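Local coordinates for endo-beta-1,2-glucanase (Talaromyces funiculosus, PDB 6IMV), which hydrolyses internal beta-1,2-glucosidic linkages of beta-1,2-glucans as an endo-acting glycoside hydrolase of fungal origin, at residues A[48-53]-A[431-436]. Numbering follows the deposited sequence.
Sequences NISYNS and LTWDSK. With BGC (beta-D-glucopyranose), chain I.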
loop_
_atom_site.group_PDB
_atom_site.type_symbol
_atom_site.label_atom_id
_atom_site.label_comp_id
_atom_site.label_asym_id
_atom_site.label_seq_id
_atom_site.Cartn_x
_atom_site.Cartn_y
_atom_site.Cartn_z
ATOM N N ASN A 48 -4.043 -10.271 17.240
ATOM C CA ASN A 48 -4.990 -9.318 17.835
ATOM C C ASN A 48 -4.525 -7.867 17.656
ATOM O O ASN A 48 -5.225 -6.952 18.079
ATOM C CB ASN A 48 -5.271 -9.601 19.316
ATOM C CG ASN A 48 -6.337 -10.655 19.522
ATOM O OD1 ASN A 48 -6.066 -11.848 19.417
ATOM N ND2 ASN A 48 -7.548 -10.235 19.833
ATOM N N ILE A 49 -3.359 -7.648 17.039
ATOM C CA ILE A 49 -2.881 -6.297 16.752
ATOM C C ILE A 49 -3.051 -6.012 15.255
ATOM O O ILE A 49 -3.709 -5.035 14.897
ATOM C CB ILE A 49 -1.420 -6.110 17.204
ATOM C CG1 ILE A 49 -1.226 -6.433 18.693
ATOM C CG2 ILE A 49 -0.939 -4.709 16.857
ATOM C CD1 ILE A 49 -1.977 -5.531 19.635
ATOM N N SER A 50 -2.436 -6.854 14.407
ATOM C CA SER A 50 -2.417 -6.639 12.952
ATOM C C SER A 50 -3.018 -7.828 12.192
ATOM O O SER A 50 -3.363 -7.677 11.021
ATOM C CB SER A 50 -1.023 -6.362 12.454
ATOM O OG SER A 50 -0.178 -7.494 12.633
ATOM N N TYR A 51 -3.092 -9.011 12.819
ATOM C CA TYR A 51 -3.666 -10.163 12.156
ATOM C C TYR A 51 -4.236 -11.151 13.179
ATOM O O TYR A 51 -4.018 -11.045 14.382
ATOM C CB TYR A 51 -2.640 -10.812 11.221
ATOM C CG TYR A 51 -1.564 -11.627 11.895
ATOM C CD1 TYR A 51 -0.515 -11.025 12.577
ATOM C CD2 TYR A 51 -1.581 -13.010 11.820
ATOM C CE1 TYR A 51 0.485 -11.778 13.173
ATOM C CE2 TYR A 51 -0.602 -13.778 12.430
ATOM C CZ TYR A 51 0.432 -13.158 13.107
ATOM O OH TYR A 51 1.382 -13.935 13.686
ATOM N N ASN A 52 -5.017 -12.091 12.652
ATOM C CA ASN A 52 -5.593 -13.199 13.391
ATOM C C ASN A 52 -4.720 -14.429 13.119
ATOM O O ASN A 52 -4.719 -14.927 12.020
ATOM C CB ASN A 52 -7.053 -13.391 12.968
ATOM C CG ASN A 52 -7.777 -14.500 13.703
ATOM O OD1 ASN A 52 -7.144 -15.415 14.233
ATOM N ND2 ASN A 52 -9.101 -14.434 13.713
ATOM N N SER A 53 -3.965 -14.892 14.122
ATOM C CA SER A 53 -3.051 -16.034 13.944
ATOM C C SER A 53 -3.823 -17.344 13.738
ATOM O O SER A 53 -3.278 -18.316 13.205
ATOM C CB SER A 53 -2.098 -16.141 15.095
ATOM O OG SER A 53 -2.812 -16.129 16.312
ATOM N N LEU A 431 -3.151 2.127 14.806
ATOM C CA LEU A 431 -2.204 1.449 13.932
ATOM C C LEU A 431 -2.976 0.842 12.755
ATOM O O LEU A 431 -3.984 0.194 12.985
ATOM C CB LEU A 431 -1.498 0.328 14.703
ATOM C CG LEU A 431 -1.034 0.651 16.121
ATOM C CD1 LEU A 431 -0.642 -0.633 16.837
ATOM C CD2 LEU A 431 0.116 1.651 16.119
ATOM N N THR A 432 -2.487 1.023 11.521
ATOM C CA THR A 432 -3.017 0.300 10.370
ATOM C C THR A 432 -1.867 -0.172 9.478
ATOM O O THR A 432 -0.783 0.414 9.499
ATOM C CB THR A 432 -3.997 1.154 9.550
ATOM O OG1 THR A 432 -3.284 2.249 8.975
ATOM C CG2 THR A 432 -5.159 1.683 10.369
ATOM N N TRP A 433 -2.124 -1.227 8.691
ATOM C CA TRP A 433 -1.175 -1.702 7.676
ATOM C C TRP A 433 -0.828 -0.557 6.727
ATOM O O TRP A 433 0.354 -0.343 6.419
ATOM C CB TRP A 433 -1.721 -2.899 6.887
ATOM C CG TRP A 433 -1.794 -4.158 7.685
ATOM C CD1 TRP A 433 -2.814 -4.543 8.499
ATOM C CD2 TRP A 433 -0.798 -5.193 7.768
ATOM N NE1 TRP A 433 -2.534 -5.751 9.071
ATOM C CE2 TRP A 433 -1.303 -6.177 8.646
ATOM C CE3 TRP A 433 0.459 -5.390 7.187
ATOM C CZ2 TRP A 433 -0.586 -7.332 8.963
ATOM C CZ3 TRP A 433 1.166 -6.529 7.504
ATOM C CH2 TRP A 433 0.655 -7.478 8.387
ATOM N N ASP A 434 -1.871 0.150 6.265
ATOM C CA ASP A 434 -1.740 1.223 5.271
ATOM C C ASP A 434 -0.756 2.304 5.757
ATOM O O ASP A 434 0.064 2.778 4.965
ATOM C CB ASP A 434 -3.111 1.816 4.913
ATOM C CG ASP A 434 -3.916 0.996 3.910
ATOM O OD1 ASP A 434 -4.197 -0.169 4.191
ATOM O OD2 ASP A 434 -4.298 1.550 2.858
ATOM N N SER A 435 -0.829 2.697 7.038
ATOM C CA SER A 435 -0.024 3.837 7.548
ATOM C C SER A 435 1.364 3.403 8.042
ATOM O O SER A 435 2.150 4.246 8.443
ATOM C CB SER A 435 -0.752 4.614 8.635
ATOM O OG SER A 435 -0.721 3.929 9.874
ATOM N N LYS A 436 1.668 2.100 8.016
ATOM C CA LYS A 436 2.886 1.596 8.670
ATOM C C LYS A 436 3.690 0.666 7.755
ATOM O O LYS A 436 4.910 0.828 7.614
ATOM C CB LYS A 436 2.504 0.862 9.951
ATOM C CG LYS A 436 1.973 1.752 11.063
ATOM C CD LYS A 436 1.410 0.965 12.229
ATOM C CE LYS A 436 2.438 0.145 12.973
ATOM N NZ LYS A 436 3.555 0.998 13.443
HETATM C C2 BGC I . -11.465 2.755 6.169
HETATM C C3 BGC I . -10.729 2.736 7.521
HETATM C C4 BGC I . -9.312 2.142 7.402
HETATM C C5 BGC I . -8.576 2.776 6.212
HETATM C C6 BGC I . -7.183 2.187 5.978
HETATM C C1 BGC I . -10.584 3.366 5.089
HETATM O O1 BGC I . -11.193 3.381 3.795
HETATM O O2 BGC I . -12.627 3.556 6.293
HETATM O O3 BGC I . -11.478 2.003 8.492
HETATM O O4 BGC I . -8.557 2.325 8.618
HETATM O O5 BGC I . -9.361 2.633 5.021
HETATM O O6 BGC I . -7.314 0.817 5.607
#
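Trp433 reaches across to Ser50 and donates its indole NE1-H to the Ser50 carbonyl O, 2.9 Å away, in a slightly bent bond with an N-H...O angle of 149°. The oxygen sits at the ring edge, close to the indole plane, whereas the donor approaches from the flank of the carbonyl, 17° out of its plane. With CG anti to its own carbonyl carbon (chi1 -71°), the tryptophan carries its indole off the start of helix 433-443 toward the loop, and the turn of the ring about CB-CG brings NE1 to the Ser50 side. The same serine closes in beside the indole: its CB stands 3.6 Å from CZ2 of Trp433. Its hydroxyl turns to another partner, bonding to the backbone O of Phe44, so both the carbonyl and the hydroxyl of Ser50 are held. A smaller apolar contact flanks the bond, where CG2 of Ile49 meets CD1 of Leu431 at 4.1 Å. Leu85 and Gln86 of helix 80-94 also pack on the indole. A phenylalanine in place of Trp433 would probably leave the Ser50 carbonyl without its indole donor and open a gap beside the serine CB. One residue earlier, Thr432 serves as N-cap of the helix, its OG1 accepting from Ser435 N at 3.2 Å; the same OG1 bonds to Glu418. Strand 57-64 runs between the two segments, with backbone bonds joining Tyr59 to Ser50, Asp60 to Trp433 and Thr62 to Leu431. At this strand-to-helix junction, Thr432 and Asp434, the latter salt-bridged to Lys82, line the beta-D-glucopyranose pocket, where Asp60 and Asn348 hydrogen-bond to the sugar, while the indole between them in sequence bonds to the 48-53 loop.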